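Local coordinates for protein lovastatin nonaketide synthase mokA (Monascus pilosus, PDB 6AD3) that carries out the iterative nine-step assembly of the lovastatin (monacolin K) nonaketide as a type I polyketide synthase, of which this chain is the condensation domain, at residues A[260-263]-A[264-268]; A[382-386]-A[387-391]; A[395-398]-A[399-403]. The protein carries 1 engineered substitution. All coordinates share one frame; numbering follows the deposited sequence.

Interaction 1 of 3, residues A[260-263]-A[264-268]; sequences AYWE and SMHHQ
Met265 makes a Met-aromatic contact with Trp262, and its methyl also touches Tyr261, in the last turns of helix 256-266, whose side chains pack on strand 371-377 and helix 408-414 of the condensation domain. Met265 runs straight from the backbone, CG anti to its N (chi1 178°), and turns only at its last torsion (chi3 -71°), which brings the methyl to the margin where the two rings meet. Its SD meets Trp262 CZ3 at 3.6 Å, lying obliquely to the six-membered ring. The methyl CE comes 3.5 Å from Tyr261 OH, again oblique to the ring. Tyr261 in turn lays its CD2 over the centre of the indole. The polar ends of both rings are hydrogen-bonded to helix 386-401 and the turn after it: Tyr261 OH to Glu399, Trp262 NE1 to His403 O. Behind them, Met265 N donates to Tyr261 O at 3.1 Å. His266 N bonds Trp262 O at 3.1 Å and has a weak second hydrogen bond to Glu263 O, while its ring turns the CD2 edge to the same Trp262 O (3.3 Å). The thioether thus adds an apolar contact beside a ring pair whose polar ends are each held by an outside hydrogen bond.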
loop_
_atom_site.group_PDB
_atom_site.type_symbol
_atom_site.label_atom_id
_atom_site.label_comp_id
_atom_site.label_asym_id
_atom_site.label_seq_id
_atom_site.Cartn_x
_atom_site.Cartn_y
_atom_site.Cartn_z
ATOM N N ALA A 260 23.508 -5.222 1.957
ATOM C CA ALA A 260 24.614 -4.441 2.505
ATOM C C ALA A 260 24.379 -2.953 2.275
ATOM O O ALA A 260 24.704 -2.133 3.129
ATOM C CB ALA A 260 25.955 -4.870 1.884
ATOM N N TYR A 261 23.770 -2.613 1.149
ATOM C CA TYR A 261 23.419 -1.224 0.862
ATOM C C TYR A 261 22.471 -0.680 1.910
ATOM O O TYR A 261 22.718 0.366 2.504
ATOM C CB TYR A 261 22.771 -1.109 -0.511
ATOM C CG TYR A 261 22.201 0.241 -0.806
ATOM C CD1 TYR A 261 23.007 1.256 -1.283
ATOM C CD2 TYR A 261 20.847 0.511 -0.620
ATOM C CE1 TYR A 261 22.480 2.482 -1.626
ATOM C CE2 TYR A 261 20.312 1.757 -0.933
ATOM C CZ TYR A 261 21.144 2.750 -1.393
ATOM O OH TYR A 261 20.633 3.988 -1.734
ATOM N N TRP A 262 21.396 -1.408 2.173
ATOM C CA TRP A 262 20.435 -0.940 3.174
ATOM C C TRP A 262 20.973 -1.020 4.590
ATOM O O TRP A 262 20.722 -0.131 5.400
ATOM C CB TRP A 262 19.108 -1.690 3.050
ATOM C CG TRP A 262 18.420 -1.448 1.762
ATOM C CD1 TRP A 262 18.284 -2.317 0.757
ATOM C CD2 TRP A 262 17.763 -0.242 1.343
ATOM N NE1 TRP A 262 17.585 -1.736 -0.284
ATOM C CE2 TRP A 262 17.288 -0.458 0.050
ATOM C CE3 TRP A 262 17.632 1.041 1.902
ATOM C CZ2 TRP A 262 16.644 0.541 -0.693
ATOM C CZ3 TRP A 262 16.964 2.010 1.186
ATOM C CH2 TRP A 262 16.445 1.743 -0.089
ATOM N N GLU A 263 21.783 -2.038 4.883
ATOM C CA GLU A 263 22.332 -2.188 6.214
ATOM C C GLU A 263 23.305 -1.061 6.511
ATOM O O GLU A 263 23.348 -0.531 7.608
ATOM C CB GLU A 263 23.046 -3.536 6.348
ATOM C CG GLU A 263 22.082 -4.691 6.559
ATOM C CD GLU A 263 22.812 -6.000 6.814
ATOM O OE1 GLU A 263 23.656 -6.048 7.741
ATOM O OE2 GLU A 263 22.525 -6.967 6.103
ATOM N N SER A 264 24.113 -0.719 5.538
ATOM C CA SER A 264 25.082 0.355 5.751
ATOM C C SER A 264 24.360 1.701 5.912
ATOM O O SER A 264 24.675 2.492 6.818
ATOM C CB SER A 264 26.077 0.408 4.600
ATOM O OG SER A 264 26.761 1.644 4.649
ATOM N N MET A 265 23.312 1.930 5.107
ATOM C CA MET A 265 22.533 3.161 5.212
ATOM C C MET A 265 22.021 3.365 6.633
ATOM O O MET A 265 21.987 4.500 7.142
ATOM C CB MET A 265 21.340 3.112 4.247
ATOM C CG MET A 265 20.454 4.337 4.316
ATOM S SD MET A 265 19.006 4.186 3.246
ATOM C CE MET A 265 19.735 4.320 1.604
ATOM N N HIS A 266 21.570 2.271 7.245
ATOM C CA HIS A 266 20.868 2.319 8.527
ATOM C C HIS A 266 21.725 1.983 9.738
ATOM O O HIS A 266 21.297 2.150 10.884
ATOM C CB HIS A 266 19.633 1.413 8.449
ATOM C CG HIS A 266 18.549 2.009 7.616
ATOM N ND1 HIS A 266 17.852 3.121 8.028
ATOM C CD2 HIS A 266 18.221 1.822 6.318
ATOM C CE1 HIS A 266 17.064 3.526 7.052
ATOM N NE2 HIS A 266 17.279 2.763 6.001
ATOM N N HIS A 267 23.000 1.757 9.491
ATOM C CA HIS A 267 23.928 1.462 10.597
ATOM C C HIS A 267 24.090 2.685 11.539
ATOM O O HIS A 267 24.028 3.854 11.115
ATOM C CB HIS A 267 25.299 1.046 10.036
ATOM C CG HIS A 267 26.202 0.421 11.058
ATOM N ND1 HIS A 267 27.131 1.144 11.782
ATOM C CD2 HIS A 267 26.314 -0.863 11.481
ATOM C CE1 HIS A 267 27.751 0.335 12.626
ATOM N NE2 HIS A 267 27.244 -0.878 12.493
ATOM N N GLN A 268 24.272 2.393 12.811
ATOM C CA GLN A 268 24.382 3.392 13.825
ATOM C C GLN A 268 25.754 3.213 14.535
ATOM O O GLN A 268 26.247 2.106 14.617
ATOM C CB GLN A 268 23.259 3.191 14.839
ATOM C CG GLN A 268 21.882 3.635 14.347
ATOM C CD GLN A 268 21.817 5.124 14.163
ATOM O OE1 GLN A 268 22.072 5.627 13.086
ATOM N NE2 GLN A 268 21.659 5.845 15.265
#

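Interaction 2 of 3, residues A[382-386]-A[387-391]; sequences PHITF and GEHLV
The backbone of 382-386 arrives at helix 386-401 as an extended run through Ile384 and Thr385, and turns helical at Phe386. Thr385 is the N-cap and forms a capping box with Glu388, a common way of closing a helix start with reciprocal bonds. The first helical bonds follow at once: His389 N donates to Thr385 O at 3.0 Å, and Leu390 N reaches Phe386 O at 2.7 Å. The loop leading in is itself fastened to the C-terminal tail, since Ile384 and Phe386 share backbone hydrogen bonds with Leu518 and Leu516.

In the box, Thr385 OG1 sits between its own backbone N and carbonyl carbon (chi1 68°), which aims it at the first turn, where it accepts from Glu388 N over 3.1 Å in a nearly straight bond (165°). Glu388 reciprocates: its chain, extended beyond CG, runs past Thr385 OG1, and its OE1 takes the N-H of Thr385 at 3.0 Å, again close to linear (168°), although the donor approaches from above the carboxylate plane. Two N-H groups at the helix start thus gain side-chain acceptors, and the negative carboxylate lies where it would probably suit the helix dipole.

Apolar and aromatic groups flank the cap. Phe386 turns its ring inward to stack on Phe510 and to meet Phe330, while Leu390 packs on Phe330 of helix 327-343. His389 is buried, with NE2 bonded to His336 of the same helix. Ile384 bridges the capping box and this interior: its CB rests 3.4 Å from Glu388 OE1, and its CD1 lies 3.9 Å from His389 CB.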
loop_
_atom_site.group_PDB
_atom_site.type_symbol
_atom_site.label_atom_id
_atom_site.label_comp_id
_atom_site.label_asym_id
_atom_site.label_seq_id
_atom_site.Cartn_x
_atom_site.Cartn_y
_atom_site.Cartn_z
ATOM N N PRO A 382 18.841 23.094 5.881
ATOM C CA PRO A 382 17.627 23.864 5.606
ATOM C C PRO A 382 17.793 25.002 4.601
ATOM O O PRO A 382 16.775 25.528 4.106
ATOM C CB PRO A 382 17.253 24.434 6.977
ATOM C CG PRO A 382 18.533 24.504 7.717
ATOM C CD PRO A 382 19.332 23.322 7.251
ATOM N N HIS A 383 19.041 25.411 4.319
ATOM C CA HIS A 383 19.274 26.592 3.475
ATOM C C HIS A 383 19.434 26.274 1.983
ATOM O O HIS A 383 19.496 27.200 1.148
ATOM C CB HIS A 383 20.497 27.389 3.977
ATOM C CG HIS A 383 21.779 26.619 3.924
ATOM N ND1 HIS A 383 22.497 26.444 2.759
ATOM C CD2 HIS A 383 22.469 25.969 4.893
ATOM C CE1 HIS A 383 23.566 25.707 3.008
ATOM N NE2 HIS A 383 23.574 25.409 4.295
ATOM N N ILE A 384 19.451 24.992 1.614
ATOM C CA ILE A 384 19.449 24.653 0.191
ATOM C C ILE A 384 18.064 24.940 -0.389
ATOM O O ILE A 384 17.117 25.193 0.371
ATOM C CB ILE A 384 19.843 23.212 -0.076
ATOM C CG1 ILE A 384 18.766 22.247 0.415
ATOM C CG2 ILE A 384 21.191 22.894 0.543
ATOM C CD1 ILE A 384 19.043 20.837 -0.050
ATOM N N THR A 385 18.001 25.133 -1.705
ATOM C CA THR A 385 16.761 25.475 -2.359
ATOM C C THR A 385 15.955 24.183 -2.576
ATOM O O THR A 385 16.504 23.098 -2.591
ATOM C CB THR A 385 16.977 26.147 -3.725
ATOM O OG1 THR A 385 17.518 25.194 -4.637
ATOM C CG2 THR A 385 17.931 27.370 -3.620
ATOM N N PHE A 386 14.664 24.335 -2.824
ATOM C CA PHE A 386 13.834 23.176 -3.094
ATOM C C PHE A 386 14.309 22.507 -4.361
ATOM O O PHE A 386 14.414 21.313 -4.403
ATOM C CB PHE A 386 12.355 23.525 -3.197
ATOM C CG PHE A 386 11.462 22.309 -3.307
ATOM C CD1 PHE A 386 11.191 21.550 -2.187
ATOM C CD2 PHE A 386 11.079 21.814 -4.538
ATOM C CE1 PHE A 386 10.448 20.369 -2.282
ATOM C CE2 PHE A 386 10.359 20.602 -4.641
ATOM C CZ PHE A 386 10.075 19.887 -3.507
ATOM N N GLY A 387 14.677 23.294 -5.371
ATOM C CA GLY A 387 15.169 22.727 -6.610
ATOM C C GLY A 387 16.353 21.812 -6.392
ATOM O O GLY A 387 16.462 20.762 -7.033
ATOM N N GLU A 388 17.302 22.261 -5.579
ATOM C CA GLU A 388 18.466 21.451 -5.222
ATOM C C GLU A 388 18.062 20.170 -4.485
ATOM O O GLU A 388 18.596 19.101 -4.742
ATOM C CB GLU A 388 19.438 22.274 -4.362
ATOM C CG GLU A 388 19.985 23.480 -5.120
ATOM C CD GLU A 388 20.826 24.424 -4.259
ATOM O OE1 GLU A 388 20.572 24.562 -3.059
ATOM O OE2 GLU A 388 21.639 25.155 -4.850
ATOM N N HIS A 389 17.089 20.298 -3.603
ATOM C CA HIS A 389 16.620 19.165 -2.810
ATOM C C HIS A 389 15.882 18.177 -3.694
ATOM O O HIS A 389 15.928 16.966 -3.461
ATOM C CB HIS A 389 15.717 19.666 -1.731
ATOM C CG HIS A 389 15.308 18.621 -0.746
ATOM N ND1 HIS A 389 16.222 17.852 -0.058
ATOM C CD2 HIS A 389 14.098 18.325 -0.227
ATOM C CE1 HIS A 389 15.593 17.162 0.878
ATOM N NE2 HIS A 389 14.295 17.394 0.761
ATOM N N LEU A 390 15.178 18.699 -4.690
ATOM C CA LEU A 390 14.479 17.859 -5.652
ATOM C C LEU A 390 15.458 17.006 -6.428
ATOM O O LEU A 390 15.276 15.782 -6.604
ATOM C CB LEU A 390 13.671 18.737 -6.613
ATOM C CG LEU A 390 12.962 18.030 -7.754
ATOM C CD1 LEU A 390 11.999 16.958 -7.264
ATOM C CD2 LEU A 390 12.216 19.038 -8.610
ATOM N N VAL A 391 16.535 17.619 -6.896
ATOM C CA VAL A 391 17.501 16.868 -7.657
ATOM C C VAL A 391 18.163 15.833 -6.762
ATOM O O VAL A 391 18.377 14.686 -7.168
ATOM C CB VAL A 391 18.540 17.824 -8.293
ATOM C CG1 VAL A 391 19.769 17.059 -8.782
ATOM C CG2 VAL A 391 17.886 18.574 -9.447
#

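Interaction 3 of 3, residues A[395-398]-A[399-403]; sequences DKVR and EAMQH
The carbonyl oxygen of Arg398 takes two weak hydrogen bonds near the C-terminal end of helix 386-401, one from Met401 N at 3.2 Å and one from Gln402 N at 3.4 Å. Neither is straight, and the N-H...O angle is 133° for the Gln402 donor. Stronger bonds come just before, from the carbonyls of the three preceding residues. Asp395 O receives Glu399 N at 2.9 Å, Lys396 O receives Ala400 N at 3.0 Å, and Val397 O receives Met401 N at 2.9 Å. Met401 N therefore serves two carbonyls, with the firmer bond to Val397, and the regular pattern slackens as the chain leaves the helix.

Side-chain contact across the segments is slight. Val397 and Met401 run side by side, with Val397 CG1 against Met401 CG at 4.2 Å. Met401 has CG beside its backbone N (chi1 -70°), a placement that also brings that carbon to 3.2 Å from Val397 O. Gln402 CG lies 3.6 Å from Arg398 O. Beyond the helix, Val397 packs on Met328 and Leu332 of helix 327-343, Ala400 and Met401 touch Leu375 and Leu373 of strand 371-377, and Lys396 makes a cation-pi contact with Phe377. Cohesion between the two segments consequently rests mainly on main-chain bonds, while Val397, Ala400 and Lys396 turn to the neighbouring helix and strand.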
loop_
_atom_site.group_PDB
_atom_site.type_symbol
_atom_site.label_atom_id
_atom_site.label_comp_id
_atom_site.label_asym_id
_atom_site.label_seq_id
_atom_site.Cartn_x
_atom_site.Cartn_y
_atom_site.Cartn_z
ATOM N N ASP A 395 18.135 11.680 -7.112
ATOM C CA ASP A 395 19.303 10.777 -7.092
ATOM C C ASP A 395 19.169 9.694 -6.001
ATOM O O ASP A 395 19.506 8.527 -6.213
ATOM C CB ASP A 395 20.593 11.581 -6.868
ATOM C CG ASP A 395 20.919 12.493 -8.032
ATOM O OD1 ASP A 395 20.466 12.220 -9.157
ATOM O OD2 ASP A 395 21.568 13.531 -7.805
ATOM N N LYS A 396 18.576 10.072 -4.878
ATOM C CA LYS A 396 18.388 9.152 -3.732
ATOM C C LYS A 396 17.424 8.031 -4.122
ATOM O O LYS A 396 17.633 6.854 -3.800
ATOM C CB LYS A 396 17.841 9.942 -2.536
ATOM C CG LYS A 396 17.553 9.118 -1.286
ATOM C CD LYS A 396 17.291 10.006 -0.049
ATOM C CE LYS A 396 18.596 10.511 0.541
ATOM N NZ LYS A 396 18.792 10.173 1.945
ATOM N N VAL A 397 16.364 8.394 -4.825
ATOM C CA VAL A 397 15.382 7.421 -5.285
ATOM C C VAL A 397 15.939 6.507 -6.373
ATOM O O VAL A 397 15.828 5.275 -6.295
ATOM C CB VAL A 397 14.140 8.133 -5.830
ATOM C CG1 VAL A 397 13.255 7.173 -6.589
ATOM C CG2 VAL A 397 13.381 8.825 -4.707
ATOM N N ARG A 398 16.680 7.087 -7.299
ATOM C CA ARG A 398 17.292 6.278 -8.362
ATOM C C ARG A 398 18.275 5.273 -7.758
ATOM O O ARG A 398 18.298 4.105 -8.146
ATOM C CB ARG A 398 17.983 7.162 -9.403
ATOM C CG ARG A 398 16.997 7.918 -10.291
ATOM C CD ARG A 398 17.761 8.782 -11.308
ATOM N NE ARG A 398 16.957 9.131 -12.470
ATOM C CZ ARG A 398 17.420 9.815 -13.515
ATOM N NH1 ARG A 398 18.690 10.219 -13.551
ATOM N NH2 ARG A 398 16.619 10.084 -14.533
ATOM N N GLU A 399 19.017 5.689 -6.754
ATOM C CA GLU A 399 19.951 4.770 -6.109
ATOM C C GLU A 399 19.192 3.669 -5.352
ATOM O O GLU A 399 19.532 2.503 -5.436
ATOM C CB GLU A 399 20.871 5.535 -5.181
ATOM C CG GLU A 399 22.041 4.730 -4.670
ATOM C CD GLU A 399 22.906 5.554 -3.742
ATOM O OE1 GLU A 399 22.582 5.637 -2.538
ATOM O OE2 GLU A 399 23.847 6.181 -4.236
ATOM N N ALA A 400 18.159 4.052 -4.620
ATOM C CA ALA A 400 17.320 3.081 -3.932
ATOM C C ALA A 400 16.780 2.039 -4.917
ATOM O O ALA A 400 16.696 0.879 -4.582
ATOM C CB ALA A 400 16.182 3.765 -3.199
ATOM N N MET A 401 16.393 2.475 -6.114
ATOM C CA MET A 401 15.730 1.603 -7.078
ATOM C C MET A 401 16.697 0.593 -7.693
ATOM O O MET A 401 16.278 -0.491 -8.128
ATOM C CB MET A 401 15.056 2.429 -8.184
ATOM C CG MET A 401 13.852 3.208 -7.700
ATOM S SD MET A 401 12.617 2.177 -6.892
ATOM C CE MET A 401 12.073 1.170 -8.244
ATOM N N GLN A 402 17.989 0.826 -7.533
ATOM C CA GLN A 402 18.964 -0.190 -7.872
ATOM C C GLN A 402 19.015 -1.342 -6.868
ATOM O O GLN A 402 19.737 -2.309 -7.075
ATOM C CB GLN A 402 20.343 0.454 -8.018
ATOM C CG GLN A 402 20.404 1.431 -9.170
ATOM C CD GLN A 402 21.691 2.208 -9.181
ATOM O OE1 GLN A 402 22.348 2.345 -8.155
ATOM N NE2 GLN A 402 22.067 2.717 -10.344
ATOM N N HIS A 403 18.400 -1.153 -5.703
ATOM C CA HIS A 403 18.504 -2.129 -4.638
ATOM C C HIS A 403 17.109 -2.399 -4.127
ATOM O O HIS A 403 16.923 -2.619 -2.950
ATOM C CB HIS A 403 19.362 -1.590 -3.480
ATOM C CG HIS A 403 20.728 -1.143 -3.905
ATOM N ND1 HIS A 403 21.690 -2.029 -4.326
ATOM C CD2 HIS A 403 21.261 0.090 -4.056
ATOM C CE1 HIS A 403 22.776 -1.365 -4.680
ATOM N NE2 HIS A 403 22.555 -0.079 -4.491
#

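Interactions 2 and 3 mark the beginning and the end of one helix, 386-401, with centres about 18 Å apart, whereas interaction 1 closes a different helix, 256-266. Polar side chains do the work in the capping box of interaction 2; interaction 3 relies on carbonyls whose bonds weaken, and interaction 1 on sulfur and aromatic rings. All three are partly buried, interaction 3 having the most exposed residues and interaction 2 the most buried. Interactions 1 and 3 touch directly, joining helix 256-266 to helix 386-401 and the turn after it through Trp262 CH2 on Ala400 CB (3.7 Å) and the stacked rings of Tyr261 and His403; interaction 2 stays apart from interaction 1.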